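Local coordinates for Crh-like protein 5 (Neosartorya fumigata, PDB 6IBU), which cuts chitin and transfers the released chains to 1,6-beta-glucan or to other chitin chains, cross-linking the polysaccharides of the fungal cell wall, at residues A[89-94]-A[142-147]; A[149-154]-A[172-177]. All blocks are in the same frame, centred on the assembly; numbering follows the deposited sequence.

Contact 1. Residues A[89-94]-A[142-147]; sequences IVLESD and YTIDWT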
ATOM      1  N   ILE A  89      -2.193  -0.110  -3.328  1.00 13.87           N
ATOM      2  CA  ILE A  89      -1.199   0.787  -2.664  1.00 14.13           C
ATOM      3  C   ILE A  89      -1.152   0.410  -1.182  1.00 14.36           C
ATOM      4  O   ILE A  89      -2.164   0.540  -0.526  1.00 14.75           O
ATOM      5  CB  ILE A  89      -1.570   2.263  -2.877  1.00 13.91           C
ATOM      6  CG1 ILE A  89      -1.663   2.626  -4.358  1.00 13.74           C
ATOM      7  CG2 ILE A  89      -0.613   3.177  -2.137  1.00 13.91           C
ATOM      8  CD1 ILE A  89      -2.491   3.849  -4.613  1.00 13.85           C
ATOM      9  N   VAL A  90      -0.035  -0.103  -0.684  1.00 15.61           N
ATOM     10  CA  VAL A  90       0.033  -0.629   0.705  1.00 16.41           C
ATOM     11  C   VAL A  90       1.136   0.070   1.498  1.00 16.02           C
ATOM     12  O   VAL A  90       2.283  -0.028   1.090  1.00 16.05           O
ATOM     13  CB  VAL A  90       0.276  -2.140   0.702  1.00 17.00           C
ATOM     14  CG1 VAL A  90       0.457  -2.657   2.127  1.00 17.72           C
ATOM     15  CG2 VAL A  90      -0.843  -2.864  -0.010  1.00 18.03           C
ATOM     16  N   LEU A  91       0.811   0.602   2.666  1.00 15.77           N
ATOM     17  CA  LEU A  91       1.821   0.888   3.705  1.00 16.11           C
ATOM     18  C   LEU A  91       1.809  -0.293   4.654  1.00 17.41           C
ATOM     19  O   LEU A  91       0.718  -0.673   5.091  1.00 16.65           O
ATOM     20  CB  LEU A  91       1.480   2.188   4.418  1.00 16.35           C
ATOM     21  CG  LEU A  91       1.543   3.418   3.537  1.00 17.02           C
ATOM     22  CD1 LEU A  91       1.188   4.664   4.333  1.00 17.52           C
ATOM     23  CD2 LEU A  91       2.917   3.537   2.911  1.00 17.68           C
ATOM     24  N   GLU A  92       2.969  -0.891   4.910  1.00 19.45           N
ATOM     25  CA  GLU A  92       3.029  -2.115   5.734  1.00 22.26           C
ATOM     26  C   GLU A  92       4.266  -2.079   6.619  1.00 21.72           C
ATOM     27  O   GLU A  92       5.362  -1.793   6.105  1.00 20.01           O
ATOM     28  CB  GLU A  92       3.022  -3.368   4.862  1.00 26.73           C
ATOM     29  CG  GLU A  92       2.988  -4.647   5.673  1.00 32.45           C
ATOM     30  CD  GLU A  92       2.767  -5.904   4.847  1.00 39.54           C
ATOM     31  OE1 GLU A  92       3.622  -6.176   3.967  1.00 44.86           O
ATOM     32  OE2 GLU A  92       1.718  -6.584   5.051  1.00 44.83           O
ATOM     33  N   SER A  93       4.085  -2.457   7.880  1.00 20.02           N
ATOM     34  CA  SER A  93       5.174  -2.605   8.861  1.00 20.30           C
ATOM     35  C   SER A  93       5.558  -4.080   8.978  1.00 22.05           C
ATOM     36  O   SER A  93       4.792  -4.961   8.548  1.00 19.00           O
ATOM     37  CB  SER A  93       4.770  -2.040  10.185  1.00 20.05           C
ATOM     38  OG  SER A  93       4.165  -3.034  10.996  1.00 19.86           O
ATOM     39  N   ASP A  94       6.712  -4.325   9.586  1.00 24.80           N
ATOM     40  CA  ASP A  94       7.218  -5.673   9.927  1.00 27.30           C
ATOM     41  C   ASP A  94       6.325  -6.348  10.992  1.00 26.52           C
ATOM     42  O   ASP A  94       6.359  -7.591  10.978  1.00 26.62           O
ATOM     43  CB  ASP A  94       8.706  -5.578  10.271  1.00 32.22           C
ATOM     44  CG  ASP A  94       9.602  -5.425   9.046  1.00 35.20           C
ATOM     45  OD1 ASP A  94       9.063  -5.256   7.921  1.00 33.11           O
ATOM     46  OD2 ASP A  94      10.834  -5.430   9.229  1.00 38.32           O
ATOM     47  N   TYR A 142      -3.700   9.369  -4.703  1.00 14.93           N
ATOM     48  CA  TYR A 142      -4.107   8.630  -3.490  1.00 14.47           C
ATOM     49  C   TYR A 142      -3.141   9.015  -2.370  1.00 14.18           C
ATOM     50  O   TYR A 142      -1.940   8.757  -2.471  1.00 12.87           O
ATOM     51  CB  TYR A 142      -4.130   7.146  -3.787  1.00 14.59           C
ATOM     52  CG  TYR A 142      -5.122   6.746  -4.845  1.00 15.97           C
ATOM     53  CD1 TYR A 142      -6.418   6.381  -4.512  1.00 17.02           C
ATOM     54  CD2 TYR A 142      -4.753   6.712  -6.183  1.00 16.26           C
ATOM     55  CE1 TYR A 142      -7.325   6.003  -5.489  1.00 17.85           C
ATOM     56  CE2 TYR A 142      -5.638   6.304  -7.162  1.00 16.33           C
ATOM     57  CZ  TYR A 142      -6.926   5.942  -6.821  1.00 17.67           C
ATOM     58  OH  TYR A 142      -7.805   5.562  -7.797  1.00 16.99           O
ATOM     59  N   THR A 143      -3.672   9.640  -1.333  1.00 13.73           N
ATOM     60  CA  THR A 143      -2.864  10.228  -0.246  1.00 14.66           C
ATOM     61  C   THR A 143      -3.256   9.593   1.088  1.00 13.90           C
ATOM     62  O   THR A 143      -4.437   9.553   1.399  1.00 12.79           O
ATOM     63  CB  THR A 143      -3.064  11.742  -0.192  1.00 15.36           C
ATOM     64  OG1 THR A 143      -2.860  12.235  -1.516  1.00 16.57           O
ATOM     65  CG2 THR A 143      -2.142  12.406   0.806  1.00 15.75           C
ATOM     66  N   ILE A 144      -2.266   9.147   1.845  1.00 13.95           N
ATOM     67  CA  ILE A 144      -2.438   8.647   3.234  1.00 14.08           C
ATOM     68  C   ILE A 144      -1.649   9.565   4.150  1.00 14.36           C
ATOM     69  O   ILE A 144      -0.467   9.602   3.987  1.00 14.53           O
ATOM     70  CB  ILE A 144      -1.968   7.195   3.358  1.00 13.90           C
ATOM     71  CG1 ILE A 144      -2.805   6.255   2.492  1.00 13.99           C
ATOM     72  CG2 ILE A 144      -1.969   6.773   4.822  1.00 13.84           C
ATOM     73  CD1 ILE A 144      -2.263   4.857   2.392  1.00 14.44           C
ATOM     74  N   ASP A 145      -2.324  10.310   5.012  1.00 16.41           N
ATOM     75  CA  ASP A 145      -1.706  11.125   6.083  1.00 17.95           C
ATOM     76  C   ASP A 145      -1.711  10.278   7.350  1.00 16.41           C
ATOM     77  O   ASP A 145      -2.749   9.767   7.728  1.00 15.82           O
ATOM     78  CB  ASP A 145      -2.405  12.470   6.248  1.00 20.86           C
ATOM     79  CG  ASP A 145      -1.908  13.485   5.215  1.00 26.76           C
ATOM     80  OD1 ASP A 145      -0.790  14.083   5.425  1.00 29.27           O
ATOM     81  OD2 ASP A 145      -2.611  13.649   4.171  1.00 32.65           O
ATOM     82  N   TRP A 146      -0.561  10.112   7.965  1.00 14.97           N
ATOM     83  CA  TRP A 146      -0.403   9.126   9.045  1.00 16.02           C
ATOM     84  C   TRP A 146       0.283   9.789  10.231  1.00 17.38           C
ATOM     85  O   TRP A 146       1.466  10.117  10.144  1.00 19.12           O
ATOM     86  CB  TRP A 146       0.346   7.938   8.477  1.00 15.77           C
ATOM     87  CG  TRP A 146       0.800   6.934   9.465  1.00 15.52           C
ATOM     88  CD1 TRP A 146       0.127   6.469  10.556  1.00 15.63           C
ATOM     89  CD2 TRP A 146       2.012   6.183   9.361  1.00 15.12           C
ATOM     90  NE1 TRP A 146       0.871   5.494  11.158  1.00 15.58           N
ATOM     91  CE2 TRP A 146       2.024   5.295  10.448  1.00 15.57           C
ATOM     92  CE3 TRP A 146       3.082   6.197   8.465  1.00 15.59           C
ATOM     93  CZ2 TRP A 146       3.089   4.440  10.677  1.00 15.46           C
ATOM     94  CZ3 TRP A 146       4.127   5.339   8.675  1.00 15.59           C
ATOM     95  CH2 TRP A 146       4.124   4.477   9.772  1.00 15.64           C
ATOM     96  N   THR A 147      -0.470  10.006  11.298  1.00 18.30           N
ATOM     97  CA  THR A 147       0.041  10.607  12.548  1.00 19.38           C
ATOM     98  C   THR A 147      -0.317   9.672  13.684  1.00 20.72           C
ATOM     99  O   THR A 147      -1.083   8.740  13.449  1.00 20.28           O
ATOM    100  CB  THR A 147      -0.527  12.018  12.744  1.00 18.79           C
ATOM    101  OG1 THR A 147      -1.911  12.000  13.078  1.00 17.48           O
ATOM    102  CG2 THR A 147      -0.368  12.865  11.505  1.00 18.90           C
TER
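Leu-91 reaches across the core to meet Ile-144 tip to tip, its CD1 methyl lying 3.8 Å from Ile-144 CG2. That one methyl also comes 4.0 Å from Ile-144 CD1, so it touches the ends of both branches. With CG1 of Ile-144 anti to the carbonyl carbon (chi1 -63°) and CG2 anti to the backbone N, both branches present a methyl to the leucine. Two residues earlier, Ile-89 makes a different kind of contact. Its side chain crosses that of Tyr-142 at about a right angle, with CD1 3.8 Å from Tyr-142 CB and 3.9 Å from Tyr-142 CG, so the methyl rests at the root of the tyrosine and meets the ring obliquely.

All four residues are buried and the contact is wholly apolar. The CA atoms of Leu-91 and Ile-144 are 8.9 Å apart, a separation filled by side chains and too wide for backbone pairing. This is the face-to-face packing of two sheets in the beta-jelly-roll sandwich of the GH16 catalytic domain. Strand 85-93 belongs to one sheet of the sandwich, between strands 98-105 and 179-187, where Ile-89 also touches Trp-101 and Leu-183, and Leu-91 touches Leu-181. Strand 140-146 lies in the other sheet between strands 71-78 and 150-155; from it Ile-144 packs on Val-99 and Trp-101, and Tyr-142 meets the Trp-101 ring edge-to-face.

Contact 2. Residues A[149-154]-A[172-177]; sequences DAVTWS and TRFPQT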
ATOM      1  N   ASP A 149      -2.185  10.420  15.966  1.00 28.99           N
ATOM      2  CA  ASP A 149      -3.597  10.719  16.310  1.00 30.18           C
ATOM      3  C   ASP A 149      -4.571  10.076  15.309  1.00 26.06           C
ATOM      4  O   ASP A 149      -5.675   9.776  15.722  1.00 23.56           O
ATOM      5  CB  ASP A 149      -3.840  12.225  16.393  1.00 35.50           C
ATOM      6  CG  ASP A 149      -3.221  12.893  17.614  1.00 43.06           C
ATOM      7  OD1 ASP A 149      -2.967  12.186  18.646  1.00 40.66           O
ATOM      8  OD2 ASP A 149      -3.037  14.144  17.550  1.00 50.87           O
ATOM      9  N   ALA A 150      -4.209   9.917  14.036  1.00 21.37           N
ATOM     10  CA  ALA A 150      -5.169   9.553  12.972  1.00 20.12           C
ATOM     11  C   ALA A 150      -4.463   9.157  11.678  1.00 19.18           C
ATOM     12  O   ALA A 150      -3.429   9.735  11.331  1.00 18.81           O
ATOM     13  CB  ALA A 150      -6.098  10.700  12.693  1.00 20.91           C
ATOM     14  N   VAL A 151      -5.069   8.218  10.969  1.00 17.67           N
ATOM     15  CA  VAL A 151      -4.789   7.938   9.542  1.00 16.85           C
ATOM     16  C   VAL A 151      -5.887   8.601   8.712  1.00 15.45           C
ATOM     17  O   VAL A 151      -7.064   8.364   8.970  1.00 14.02           O
ATOM     18  CB  VAL A 151      -4.733   6.428   9.290  1.00 17.25           C
ATOM     19  CG1 VAL A 151      -4.717   6.120   7.798  1.00 17.84           C
ATOM     20  CG2 VAL A 151      -3.538   5.820  10.000  1.00 17.61           C
ATOM     21  N   THR A 152      -5.506   9.394   7.724  1.00 14.90           N
ATOM     22  CA  THR A 152      -6.466  10.070   6.835  1.00 15.51           C
ATOM     23  C   THR A 152      -6.202   9.594   5.421  1.00 14.46           C
ATOM     24  O   THR A 152      -5.052   9.633   5.007  1.00 16.19           O
ATOM     25  CB  THR A 152      -6.380  11.589   6.976  1.00 16.63           C
ATOM     26  OG1 THR A 152      -6.554  11.887   8.359  1.00 16.78           O
ATOM     27  CG2 THR A 152      -7.423  12.284   6.133  1.00 17.24           C
ATOM     28  N   TRP A 153      -7.233   9.129   4.739  1.00 13.15           N
ATOM     29  CA  TRP A 153      -7.177   8.796   3.295  1.00 13.28           C
ATOM     30  C   TRP A 153      -7.726   9.995   2.536  1.00 12.43           C
ATOM     31  O   TRP A 153      -8.780  10.476   2.914  1.00 11.71           O
ATOM     32  CB  TRP A 153      -8.025   7.562   2.965  1.00 13.45           C
ATOM     33  CG  TRP A 153      -7.515   6.230   3.420  1.00 13.89           C
ATOM     34  CD1 TRP A 153      -6.943   5.267   2.646  1.00 13.61           C
ATOM     35  CD2 TRP A 153      -7.628   5.667   4.738  1.00 13.85           C
ATOM     36  NE1 TRP A 153      -6.680   4.151   3.401  1.00 13.61           N
ATOM     37  CE2 TRP A 153      -7.084   4.370   4.684  1.00 13.77           C
ATOM     38  CE3 TRP A 153      -8.097   6.144   5.963  1.00 14.32           C
ATOM     39  CZ2 TRP A 153      -7.017   3.542   5.801  1.00 13.60           C
ATOM     40  CZ3 TRP A 153      -8.054   5.317   7.063  1.00 14.08           C
ATOM     41  CH2 TRP A 153      -7.514   4.032   6.979  1.00 13.44           C
ATOM     42  N   SER A 154      -7.054  10.419   1.485  1.00 12.75           N
ATOM     43  CA  SER A 154      -7.516  11.507   0.589  1.00 13.40           C
ATOM     44  C   SER A 154      -7.387  11.087  -0.870  1.00 13.31           C
ATOM     45  O   SER A 154      -6.423  10.381  -1.210  1.00 11.59           O
ATOM     46  CB  SER A 154      -6.736  12.746   0.827  1.00 13.87           C
ATOM     47  OG  SER A 154      -7.227  13.364   1.996  1.00 15.75           O
ATOM     48  N   THR A 172      -5.011  -0.062  20.297  1.00 26.52           N
ATOM     49  CA  THR A 172      -4.383  -1.415  20.254  1.00 24.05           C
ATOM     50  C   THR A 172      -4.186  -1.869  18.804  1.00 23.33           C
ATOM     51  O   THR A 172      -3.333  -2.726  18.609  1.00 24.75           O
ATOM     52  CB  THR A 172      -5.181  -2.485  21.023  1.00 23.21           C
ATOM     53  OG1 THR A 172      -6.467  -2.716  20.457  1.00 21.25           O
ATOM     54  CG2 THR A 172      -5.376  -2.156  22.483  1.00 23.43           C
ATOM     55  N   ARG A 173      -4.966  -1.369  17.836  1.00 21.97           N
ATOM     56  CA  ARG A 173      -4.848  -1.825  16.426  1.00 21.57           C
ATOM     57  C   ARG A 173      -4.602  -0.625  15.492  1.00 19.62           C
ATOM     58  O   ARG A 173      -4.811  -0.761  14.285  1.00 21.01           O
ATOM     59  CB  ARG A 173      -6.078  -2.665  16.053  1.00 21.36           C
ATOM     60  CG  ARG A 173      -6.176  -3.985  16.803  1.00 21.37           C
ATOM     61  CD  ARG A 173      -5.113  -4.938  16.352  1.00 21.58           C
ATOM     62  NE  ARG A 173      -5.134  -6.230  17.027  1.00 21.55           N
ATOM     63  CZ  ARG A 173      -4.477  -6.527  18.145  1.00 21.06           C
ATOM     64  NH1 ARG A 173      -3.760  -5.606  18.762  1.00 20.41           N
ATOM     65  NH2 ARG A 173      -4.530  -7.750  18.649  1.00 20.42           N
ATOM     66  N   PHE A 174      -4.118   0.502  16.006  1.00 17.50           N
ATOM     67  CA  PHE A 174      -3.751   1.684  15.191  1.00 16.17           C
ATOM     68  C   PHE A 174      -2.402   1.436  14.528  1.00 17.03           C
ATOM     69  O   PHE A 174      -1.454   1.072  15.212  1.00 17.45           O
ATOM     70  CB  PHE A 174      -3.708   2.942  16.058  1.00 15.49           C
ATOM     71  CG  PHE A 174      -3.639   4.209  15.264  1.00 14.90           C
ATOM     72  CD1 PHE A 174      -4.754   4.702  14.624  1.00 14.93           C
ATOM     73  CD2 PHE A 174      -2.437   4.881  15.122  1.00 15.10           C
ATOM     74  CE1 PHE A 174      -4.675   5.864  13.873  1.00 16.12           C
ATOM     75  CE2 PHE A 174      -2.365   6.058  14.399  1.00 14.59           C
ATOM     76  CZ  PHE A 174      -3.481   6.546  13.770  1.00 15.09           C
ATOM     77  N   PRO A 175      -2.264   1.590  13.191  1.00 17.24           N
ATOM     78  CA  PRO A 175      -0.964   1.440  12.534  1.00 17.21           C
ATOM     79  C   PRO A 175       0.026   2.462  13.102  1.00 17.10           C
ATOM     80  O   PRO A 175      -0.277   3.606  13.057  1.00 16.17           O
ATOM     81  CB  PRO A 175      -1.258   1.715  11.063  1.00 17.17           C
ATOM     82  CG  PRO A 175      -2.725   1.385  10.927  1.00 17.91           C
ATOM     83  CD  PRO A 175      -3.344   1.836  12.236  1.00 18.15           C
ATOM     84  N   GLN A 176       1.130   2.027  13.705  1.00 16.94           N
ATOM     85  CA  GLN A 176       1.994   2.962  14.461  1.00 17.35           C
ATOM     86  C   GLN A 176       3.420   2.443  14.528  1.00 17.95           C
ATOM     87  O   GLN A 176       4.127   2.826  15.450  1.00 19.26           O
ATOM     88  CB  GLN A 176       1.464   3.174  15.878  1.00 16.56           C
ATOM     89  CG  GLN A 176       1.385   1.895  16.701  1.00 16.60           C
ATOM     90  CD  GLN A 176       0.677   2.162  18.011  1.00 16.01           C
ATOM     91  OE1 GLN A 176       1.258   2.699  18.956  1.00 16.18           O
ATOM     92  NE2 GLN A 176      -0.590   1.794  18.078  1.00 14.55           N
ATOM     93  N   THR A 177       3.828   1.617  13.580  1.00 17.78           N
ATOM     94  CA  THR A 177       5.223   1.142  13.485  1.00 16.89           C
ATOM     95  C   THR A 177       5.741   1.559  12.119  1.00 16.43           C
ATOM     96  O   THR A 177       4.951   1.878  11.248  1.00 14.53           O
ATOM     97  CB  THR A 177       5.285  -0.359  13.734  1.00 17.24           C
ATOM     98  OG1 THR A 177       4.382  -1.007  12.841  1.00 16.70           O
ATOM     99  CG2 THR A 177       4.943  -0.717  15.160  1.00 18.30           C
TER
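Phe-174 pushes the end of its ring against the backbone at the start of strand 150-155, and these van der Waals contacts are the closest approaches between the two segments. CZ lies 3.5 Å from Ala-150 N and as close to Ala-150 C, which sits at the ring edge in its plane; Val-151 N, 3.6 Å from Phe-174 CZ, is likewise near the plane at the edge. The ring thus meets the Ala-150 to Val-151 peptide with its rim. Holding CG anti to the backbone N (chi1 -167°) swings the phenyl group out from the loop toward the strand.

Between side chains the contact is apolar. Val-151 CG2 approaches Phe-174 CZ at 3.8 Å, the two side chains sliding past each other in opposite directions. The other valine methyl, CG1, belongs to the strand's own packing, lying 3.5 Å above one face of the Trp-153 ring, offset toward the rim.

Hydrogen bonding acts within the loop. Gln-176 NE2 donates to Phe-174 O at 3.1 Å, the donor tilted 26° from the carbonyl plane, and so bridges the residues flanking Pro-175; Gln-176 OE1 is bound in turn by the backbone N of Trp-239. Arg-173 NH1 bonds back to Thr-172 O at 2.9 Å, from above the carbonyl plane, while its NE forms a salt bridge with Asp-120.

This is plain structural packing at one end of the GH16 beta-sandwich: the loop between strands 158-164 and 179-187 lays its phenylalanine against the start of strand 150-155, which runs between strands 140-146 and 158-164 of one sheet. Val-151 packs on Ile-144 and Trp-146, and both Val-151 and Pro-175 touch Val-99 of strand 98-105 in the facing sheet.

In the fold
Contacts 1 and 2 follow in series along the chain, their centres about 8 Å apart, and are joined through adjacent antiparallel strands: Asp-145 O lies 2.8 Å from Thr-152 N, and Thr-143 O 2.8 Å from Ser-154 N, both probable hydrogen bonds. Trp-146 NE1 also bonds to Pro-175 O, tying the strand of contact 1 to the loop of contact 2. Contact 1 is nearer the catalytic centre. The Leu-91 side chain is about 6 Å from that of Glu-98, the probable nucleophile, and the side chains of Ile-89 and chitin-binding Glu-102 are about 7 Å apart; in contact 2, those of Val-151 and Glu-98 are about 10 Å apart. Glu-92 forms a salt bridge with chitin-binding Arg-182.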